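PDB 6LXU: L-methionine gamma-lyase from Fusobacterium nucleatum subsp. nucleatum, which is a pyridoxal-phosphate-dependent enzyme of the Cys/Met metabolism family, modelled as an assembly of four chains with its cofactor bound covalently to a lysine. Local coordinates for residues T96-L101 with F118-H123; D110-G115 with T158-N163; T133-D136 with E142-N145. All coordinates share one frame; numbering follows the deposited sequence. Where two conformers were deposited one is given.

Contact 1 of 3, residues T96-L101 with F118-H123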
loop_
_atom_site.group_PDB
_atom_site.type_symbol
_atom_site.label_atom_id
_atom_site.label_comp_id
_atom_site.label_asym_id
_atom_site.label_seq_id
_atom_site.Cartn_x
_atom_site.Cartn_y
_atom_site.Cartn_z
ATOM N N THR A 96 27.330 3.896 1.608
ATOM C CA THR A 96 28.494 4.062 0.737
ATOM C C THR A 96 29.751 4.381 1.548
ATOM O O THR A 96 30.786 3.716 1.386
ATOM C CB THR A 96 28.219 5.157 -0.313
ATOM O OG1 THR A 96 27.123 4.745 -1.140
ATOM C CG2 THR A 96 29.438 5.380 -1.192
ATOM N N LEU A 97 29.671 5.368 2.417
ATOM C CA LEU A 97 30.845 5.799 3.177
ATOM C C LEU A 97 31.354 4.731 4.135
ATOM O O LEU A 97 32.578 4.512 4.231
ATOM C CB LEU A 97 30.558 7.112 3.895
ATOM C CG LEU A 97 30.350 8.312 2.956
ATOM C CD1 LEU A 97 29.863 9.512 3.730
ATOM C CD2 LEU A 97 31.612 8.671 2.187
ATOM N N TRP A 98 30.454 4.026 4.822
ATOM C CA TRP A 98 30.896 2.960 5.722
ATOM C C TRP A 98 31.552 1.806 4.980
ATOM O O TRP A 98 32.369 1.072 5.564
ATOM C CB TRP A 98 29.743 2.399 6.572
ATOM C CG TRP A 98 29.144 3.341 7.572
ATOM C CD1 TRP A 98 27.817 3.598 7.717
ATOM C CD2 TRP A 98 29.821 4.138 8.564
ATOM N NE1 TRP A 98 27.613 4.480 8.740
ATOM C CE2 TRP A 98 28.825 4.852 9.268
ATOM C CE3 TRP A 98 31.174 4.342 8.916
ATOM C CZ2 TRP A 98 29.132 5.762 10.302
ATOM C CZ3 TRP A 98 31.483 5.262 9.953
ATOM C CH2 TRP A 98 30.459 5.950 10.634
ATOM N N THR A 99 31.162 1.591 3.726
ATOM C CA THR A 99 31.761 0.543 2.909
ATOM C C THR A 99 33.201 0.878 2.517
ATOM O O THR A 99 34.095 0.027 2.631
ATOM C CB THR A 99 30.916 0.287 1.646
ATOM O OG1 THR A 99 29.613 -0.145 2.055
ATOM C CG2 THR A 99 31.537 -0.793 0.764
ATOM N N VAL A 100 33.413 2.090 2.037
ATOM C CA VAL A 100 34.688 2.426 1.380
ATOM C C VAL A 100 35.728 3.040 2.305
ATOM O O VAL A 100 36.916 3.099 1.919
ATOM C CB VAL A 100 34.488 3.323 0.128
ATOM C CG1 VAL A 100 33.541 2.658 -0.855
ATOM C CG2 VAL A 100 34.038 4.728 0.478
ATOM N N LEU A 101 35.332 3.493 3.493
ATOM C CA LEU A 101 36.251 4.104 4.442
ATOM C C LEU A 101 36.702 3.107 5.506
ATOM O O LEU A 101 36.203 1.992 5.597
ATOM C CB LEU A 101 35.596 5.312 5.111
ATOM C CG LEU A 101 35.327 6.516 4.209
ATOM C CD1 LEU A 101 34.474 7.535 4.935
ATOM C CD2 LEU A 101 36.630 7.144 3.711
ATOM N N PHE A 118 26.866 16.962 6.264
ATOM C CA PHE A 118 27.879 17.689 7.019
ATOM C C PHE A 118 28.018 17.124 8.426
ATOM O O PHE A 118 29.132 16.917 8.910
ATOM C CB PHE A 118 27.580 19.182 7.073
ATOM C CG PHE A 118 28.643 19.953 7.790
ATOM C CD1 PHE A 118 29.797 20.350 7.128
ATOM C CD2 PHE A 118 28.533 20.202 9.148
ATOM C CE1 PHE A 118 30.806 21.029 7.807
ATOM C CE2 PHE A 118 29.540 20.870 9.834
ATOM C CZ PHE A 118 30.669 21.280 9.157
ATOM N N ALA A 119 26.893 16.858 9.083
ATOM C CA ALA A 119 26.921 16.303 10.428
ATOM C C ALA A 119 27.549 14.915 10.469
ATOM O O ALA A 119 28.357 14.611 11.355
ATOM C CB ALA A 119 25.521 16.267 11.021
ATOM N N LEU A 120 27.199 14.058 9.504
ATOM C CA LEU A 120 27.816 12.748 9.382
ATOM C C LEU A 120 29.336 12.872 9.215
ATOM O O LEU A 120 30.089 12.155 9.870
ATOM C CB LEU A 120 27.214 11.984 8.195
ATOM C CG LEU A 120 27.877 10.661 7.825
ATOM C CD1 LEU A 120 27.867 9.687 8.995
ATOM C CD2 LEU A 120 27.168 10.066 6.622
ATOM N N MET A 121 29.762 13.791 8.357
ATOM C CA MET A 121 31.198 14.008 8.110
ATOM C C MET A 121 31.906 14.568 9.345
ATOM O O MET A 121 32.938 14.035 9.779
ATOM C CB MET A 121 31.410 14.980 6.945
ATOM C CG MET A 121 30.988 14.469 5.573
ATOM S SD MET A 121 32.045 13.175 4.915
ATOM C CE MET A 121 31.444 13.163 3.229
ATOM N N ASN A 122 31.363 15.640 9.888
ATOM C CA ASN A 122 32.045 16.411 10.928
ATOM C C ASN A 122 31.988 15.775 12.308
ATOM O O ASN A 122 32.956 15.889 13.076
ATOM C CB ASN A 122 31.433 17.803 10.979
ATOM C CG ASN A 122 32.243 18.775 11.807
ATOM O OD1 ASN A 122 33.454 18.859 11.671
ATOM N ND2 ASN A 122 31.560 19.533 12.645
ATOM N N HIS A 123 30.870 15.125 12.632
ATOM C CA HIS A 123 30.642 14.554 13.963
ATOM C C HIS A 123 30.571 13.038 14.029
ATOM O O HIS A 123 30.785 12.478 15.110
ATOM C CB HIS A 123 29.373 15.148 14.585
ATOM C CG HIS A 123 29.503 16.598 14.926
ATOM N ND1 HIS A 123 28.640 17.563 14.452
ATOM C CD2 HIS A 123 30.425 17.251 15.671
ATOM C CE1 HIS A 123 29.013 18.745 14.911
ATOM N NE2 HIS A 123 30.089 18.583 15.657
#
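Leu97 CD1 reaches across to two residues of the facing helix: it lies 4.0 Å from Leu120 CD2 and 4.0 Å from Met121 CE. The other methyl of Leu120, CD1, approaches the six-membered end of the Trp98 indole obliquely, 4.3 Å from CZ2. Leu120 can serve both neighbours because its CG stands opposite the backbone N (chi1 173°), which directs its two methyls toward Leu97 and Trp98. Met121 bends at chi2 (-71°), and its side chain crosses that of Leu97 at about a right angle; this touch and bend hold for one of two deposited conformers and are less certain. The short helical segments run at 32° to each other with axes 12.8 Å apart, so the contact consists of side-chain ends. Trp98 is set by the second subunit: NE1 hydrogen-bonds to Met243 O of that chain and the indole stacks on its Trp98, while Leu120 also packs against its Met243. On the sheet side, Leu97 packs on Ile185 and Met121 on Tyr155. Two helices side by side on a largely parallel sheet, with a partner subunit packing on Trp98 and Leu120, fit the large domain of fold-type I PLP enzymes.

Contact 2 of 3, residues D110-G115 with T158-N163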
loop_
_atom_site.group_PDB
_atom_site.type_symbol
_atom_site.label_atom_id
_atom_site.label_comp_id
_atom_site.label_asym_id
_atom_site.label_seq_id
_atom_site.Cartn_x
_atom_site.Cartn_y
_atom_site.Cartn_z
ATOM N N ASP A 110 33.329 19.683 0.983
ATOM C CA ASP A 110 33.009 21.101 1.046
ATOM C C ASP A 110 32.310 21.409 2.362
ATOM O O ASP A 110 31.669 20.544 2.941
ATOM C CB ASP A 110 32.115 21.464 -0.144
ATOM C CG ASP A 110 32.189 22.937 -0.505
ATOM O OD1 ASP A 110 31.631 23.766 0.252
ATOM O OD2 ASP A 110 32.797 23.268 -1.540
ATOM N N LYS A 111 32.442 22.632 2.867
ATOM C CA LYS A 111 31.546 23.070 3.970
ATOM C C LYS A 111 30.069 23.242 3.544
ATOM O O LYS A 111 29.155 23.101 4.372
ATOM C CB LYS A 111 32.076 24.317 4.696
ATOM C CG LYS A 111 32.329 25.558 3.851
ATOM C CD LYS A 111 33.205 26.573 4.588
ATOM C CE LYS A 111 34.689 26.192 4.615
ATOM N NZ LYS A 111 35.370 26.438 3.308
ATOM N N THR A 112 29.846 23.584 2.276
ATOM C CA THR A 112 28.493 23.637 1.717
ATOM C C THR A 112 28.096 22.263 1.214
ATOM O O THR A 112 28.227 21.929 0.020
ATOM C CB THR A 112 28.354 24.608 0.546
ATOM O OG1 THR A 112 28.931 24.018 -0.620
ATOM C CG2 THR A 112 28.983 25.964 0.873
ATOM N N LEU A 113 27.626 21.479 2.174
ATOM C CA LEU A 113 27.069 20.173 1.940
ATOM C C LEU A 113 25.751 20.137 2.653
ATOM O O LEU A 113 25.577 20.778 3.699
ATOM C CB LEU A 113 27.900 19.087 2.595
ATOM C CG LEU A 113 29.248 18.672 2.050
ATOM C CD1 LEU A 113 29.711 17.488 2.883
ATOM C CD2 LEU A 113 29.181 18.332 0.575
ATOM N N TYR A 114 24.863 19.300 2.139
ATOM C CA TYR A 114 23.589 19.026 2.784
ATOM C C TYR A 114 23.811 18.823 4.293
ATOM O O TYR A 114 24.736 18.125 4.698
ATOM C CB TYR A 114 22.981 17.781 2.147
ATOM C CG TYR A 114 21.700 17.372 2.787
ATOM C CD1 TYR A 114 20.560 18.146 2.651
ATOM C CD2 TYR A 114 21.626 16.208 3.544
ATOM C CE1 TYR A 114 19.375 17.776 3.251
ATOM C CE2 TYR A 114 20.451 15.842 4.154
ATOM C CZ TYR A 114 19.328 16.619 3.997
ATOM O OH TYR A 114 18.163 16.239 4.610
ATOM N N GLY A 115 22.978 19.464 5.111
ATOM C CA GLY A 115 23.256 19.559 6.533
ATOM C C GLY A 115 23.498 18.234 7.236
ATOM O O GLY A 115 24.424 18.104 8.034
ATOM N N THR A 158 26.657 19.434 -6.148
ATOM C CA THR A 158 26.459 20.600 -7.008
ATOM C C THR A 158 25.194 20.426 -7.839
ATOM O O THR A 158 25.006 19.368 -8.417
ATOM C CB THR A 158 27.675 20.881 -7.937
ATOM O OG1 THR A 158 27.422 22.043 -8.733
ATOM C CG2 THR A 158 28.040 19.704 -8.817
ATOM N N PRO A 159 24.334 21.441 -7.923
ATOM C CA PRO A 159 24.320 22.645 -7.092
ATOM C C PRO A 159 24.111 22.305 -5.627
ATOM O O PRO A 159 23.527 21.263 -5.326
ATOM C CB PRO A 159 23.122 23.439 -7.643
ATOM C CG PRO A 159 22.828 22.848 -8.979
ATOM C CD PRO A 159 23.188 21.402 -8.840
ATOM N N ALA A 160 24.579 23.167 -4.727
ATOM C CA ALA A 160 24.494 22.886 -3.275
ATOM C C ALA A 160 23.997 24.092 -2.503
ATOM O O ALA A 160 24.409 25.223 -2.825
ATOM C CB ALA A 160 25.855 22.476 -2.737
ATOM N N ASN A 161 23.170 23.839 -1.467
ATOM C CA ASN A 161 22.559 24.850 -0.549
ATOM C C ASN A 161 23.631 25.698 0.099
ATOM O O ASN A 161 24.744 25.214 0.225
ATOM C CB ASN A 161 21.833 24.178 0.646
ATOM C CG ASN A 161 20.610 23.358 0.261
ATOM O OD1 ASN A 161 19.608 23.899 -0.239
ATOM N ND2 ASN A 161 20.639 22.057 0.597
ATOM N N PRO A 162 23.341 26.930 0.559
ATOM C CA PRO A 162 22.037 27.623 0.463
ATOM C C PRO A 162 21.941 28.645 -0.693
ATOM O O PRO A 162 20.886 29.280 -0.900
ATOM C CB PRO A 162 21.992 28.362 1.797
ATOM C CG PRO A 162 23.427 28.745 2.038
ATOM C CD PRO A 162 24.264 27.634 1.472
ATOM N N ASN A 163 23.051 28.799 -1.407
ATOM C CA ASN A 163 23.216 29.748 -2.495
ATOM C C ASN A 163 23.432 29.041 -3.839
ATOM O O ASN A 163 23.902 29.657 -4.788
ATOM C CB ASN A 163 24.404 30.699 -2.197
ATOM C CG ASN A 163 24.158 31.654 -1.021
ATOM O OD1 ASN A 163 23.031 31.882 -0.580
ATOM N ND2 ASN A 163 25.233 32.296 -0.566
HETATM O O HOH W 1 24.419 23.535 2.957
#
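Ala160 and Asn161, which meet Thr112 here, are framed by two cis peptide bonds, one before Pro159 and one before Pro162, within a single short loop. Contact with the 110-115 loop is by van der Waals packing and one water. The methyl of Ala160 sits 3.7 Å from Thr112 O, and Asn161 O comes within 3.7 Å of Thr112 CB. Water 1 donates to Leu113 O at 3.1 Å and, weakly, to Asn161 O at 3.2 Å, a loose bridge between the two backbones. The amide of Asn161 lies at the edge of the Tyr114 ring, its ND2 near the ring plane and 4.4 Å from CD1; its OD1 is taken by Arg376.

Thr112 is shaped from within its own loop. Its backbone N gives a hydrogen bond of 2.7 Å to Asp110 OD1, which accepts with its anti lone pair and so closes an Asx turn. In the conformer described, OG1 stands between the backbone N and the carbonyl carbon (chi1 76°) and donates to the same OD1 at 2.8 Å, from 73° out of the carboxylate plane. Asp110 OD1 thus holds two donors, while OD2 pairs with Lys165 and Thr137. Thr112 also centres an inverse gamma turn, which redirects the chain toward Tyr114, the N-cap residue of the next helix. Tyr114 OH hydrogen-bonds to an MPD molecule, probably from the crystallisation liquor, and weakly to Arg61 of the second subunit; such molecules often mark pockets.

Both loops leave the C-terminal ends of neighbouring parallel strands, 106-110 and 151-157, and lead to helices 115-125 and 169-176; Glu157, ending the second strand, accepts from Tyr114 N.

Contact 3 of 3, residues T133-D136 with E142-N145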
loop_
_atom_site.group_PDB
_atom_site.type_symbol
_atom_site.label_atom_id
_atom_site.label_comp_id
_atom_site.label_asym_id
_atom_site.label_seq_id
_atom_site.Cartn_x
_atom_site.Cartn_y
_atom_site.Cartn_z
ATOM N N THR A 133 38.686 16.974 5.961
ATOM C CA THR A 133 39.046 18.356 5.682
ATOM C C THR A 133 37.940 18.996 4.846
ATOM O O THR A 133 37.563 18.464 3.787
ATOM C CB THR A 133 40.373 18.447 4.914
ATOM O OG1 THR A 133 41.401 17.788 5.661
ATOM C CG2 THR A 133 40.786 19.900 4.698
ATOM N N PHE A 134 37.426 20.121 5.322
ATOM C CA PHE A 134 36.417 20.898 4.621
ATOM C C PHE A 134 37.098 22.061 3.928
ATOM O O PHE A 134 37.775 22.870 4.578
ATOM C CB PHE A 134 35.380 21.424 5.599
ATOM C CG PHE A 134 34.629 20.342 6.310
ATOM C CD1 PHE A 134 33.571 19.680 5.683
ATOM C CD2 PHE A 134 34.987 19.960 7.595
ATOM C CE1 PHE A 134 32.879 18.672 6.333
ATOM C CE2 PHE A 134 34.289 18.951 8.248
ATOM C CZ PHE A 134 33.238 18.309 7.616
ATOM N N VAL A 135 36.932 22.132 2.610
ATOM C CA VAL A 135 37.519 23.199 1.792
ATOM C C VAL A 135 36.448 23.819 0.904
ATOM O O VAL A 135 35.300 23.351 0.860
ATOM C CB VAL A 135 38.672 22.672 0.906
ATOM C CG1 VAL A 135 39.711 21.940 1.734
ATOM C CG2 VAL A 135 38.172 21.752 -0.208
ATOM N N ASP A 136 36.815 24.888 0.210
ATOM C CA ASP A 136 35.979 25.440 -0.841
ATOM C C ASP A 136 36.283 24.686 -2.125
ATOM O O ASP A 136 37.288 24.954 -2.786
ATOM C CB ASP A 136 36.283 26.929 -1.017
ATOM C CG ASP A 136 35.439 27.589 -2.097
ATOM O OD1 ASP A 136 34.595 26.897 -2.715
ATOM O OD2 ASP A 136 35.609 28.809 -2.320
ATOM N N GLU A 142 42.709 24.923 -3.633
ATOM C CA GLU A 142 42.389 24.444 -2.272
ATOM C C GLU A 142 42.225 22.923 -2.230
ATOM O O GLU A 142 42.692 22.262 -1.303
ATOM C CB GLU A 142 41.106 25.078 -1.724
ATOM C CG GLU A 142 41.267 26.479 -1.175
ATOM C CD GLU A 142 40.022 26.981 -0.460
ATOM O OE1 GLU A 142 39.451 26.244 0.384
ATOM O OE2 GLU A 142 39.610 28.128 -0.733
ATOM N N VAL A 143 41.565 22.368 -3.242
ATOM C CA VAL A 143 41.324 20.936 -3.279
ATOM C C VAL A 143 42.634 20.198 -3.527
ATOM O O VAL A 143 42.936 19.236 -2.826
ATOM C CB VAL A 143 40.251 20.560 -4.320
ATOM C CG1 VAL A 143 40.052 19.055 -4.364
ATOM C CG2 VAL A 143 38.939 21.252 -3.976
ATOM N N LYS A 144 43.422 20.668 -4.495
ATOM C CA LYS A 144 44.751 20.084 -4.748
ATOM C C LYS A 144 45.597 20.061 -3.476
ATOM O O LYS A 144 46.219 19.054 -3.158
ATOM C CB LYS A 144 45.511 20.889 -5.802
ATOM C CG LYS A 144 44.962 20.811 -7.212
ATOM C CD LYS A 144 45.697 21.798 -8.103
ATOM C CE LYS A 144 44.976 22.031 -9.415
ATOM N NZ LYS A 144 45.822 22.795 -10.371
ATOM N N ASN A 145 45.590 21.178 -2.761
ATOM C CA ASN A 145 46.401 21.329 -1.542
ATOM C C ASN A 145 45.921 20.446 -0.382
ATOM O O ASN A 145 46.723 20.089 0.475
ATOM C CB ASN A 145 46.444 22.799 -1.091
ATOM C CG ASN A 145 47.237 23.689 -2.037
ATOM O OD1 ASN A 145 48.028 23.213 -2.860
ATOM N ND2 ASN A 145 47.021 24.993 -1.926
#
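The carboxylate of Glu142 receives Asp136 on one side of its plane: the backbone N and CB of Asp136 both lie there. The N-H points nearly straight at OE1, with Asp136 N and Glu142 OE1 3.0 Å apart and an angle of 167° at the hydrogen, yet it arrives 47° out of the carboxylate plane. Asp136 CB rests 3.5 Å from Glu142 OE1 and equally 3.5 Å from its OE2, over the same side of the plane as the backbone N. Val135 adds its CB, 3.7 Å from Glu142 OE1, and this oxygen is thus packed by Val135 and Asp136 together.

Glu142 reaches Asp136 with a chain extended beyond CG (chi2 -171°), leading its acid group back from the helix. Beside it, Val135 CG2 meets Val143 CG2 at 3.9 Å, the two side chains crossing at about a right angle. Val143 also packs on Leu172 and Ile175 of helix 169-176, and Val135 on Val108 of the adjacent strand. This pair therefore joins strand 131-135, an outermost strand of the large sheet within the chain, to helix 140-146, which follows it.

The two acids come close, Asp136 OD2 lying 4.4 Å from Glu142 OE2. Asp136 OD1 has Ser138 OG and Lys165 NZ as partners, and the lysine would offset part of the repulsion. A straight backbone bond to one carboxylate oxygen, next to a lysine-paired aspartate, is consistent with Glu142 remaining ionised despite its acidic neighbour.

Overall arrangement
The three contacts form a compact group. Contacts 1 and 2 have centres about 16 Å apart; the centre of contact 3 lies about 17 Å from that of contact 1 and about 15 Å from that of contact 2. Phe134, whose CB points away from helix 140-146, meets contact 1, with its CE1 3.5 Å from Phe118 CE1. Contact 3 is nested in the chain loop closed by contact 2, and Lys165 forms salt bridges with Asp110 of one and Asp136 of the other. In contact 2 the Tyr114 side chain is about 3 Å from MPD and about 4 Å from a nitrate ion, both probably from the crystallisation liquor. Contact 1 packs more broadly against the second subunit, which contact 2 reaches through Tyr114.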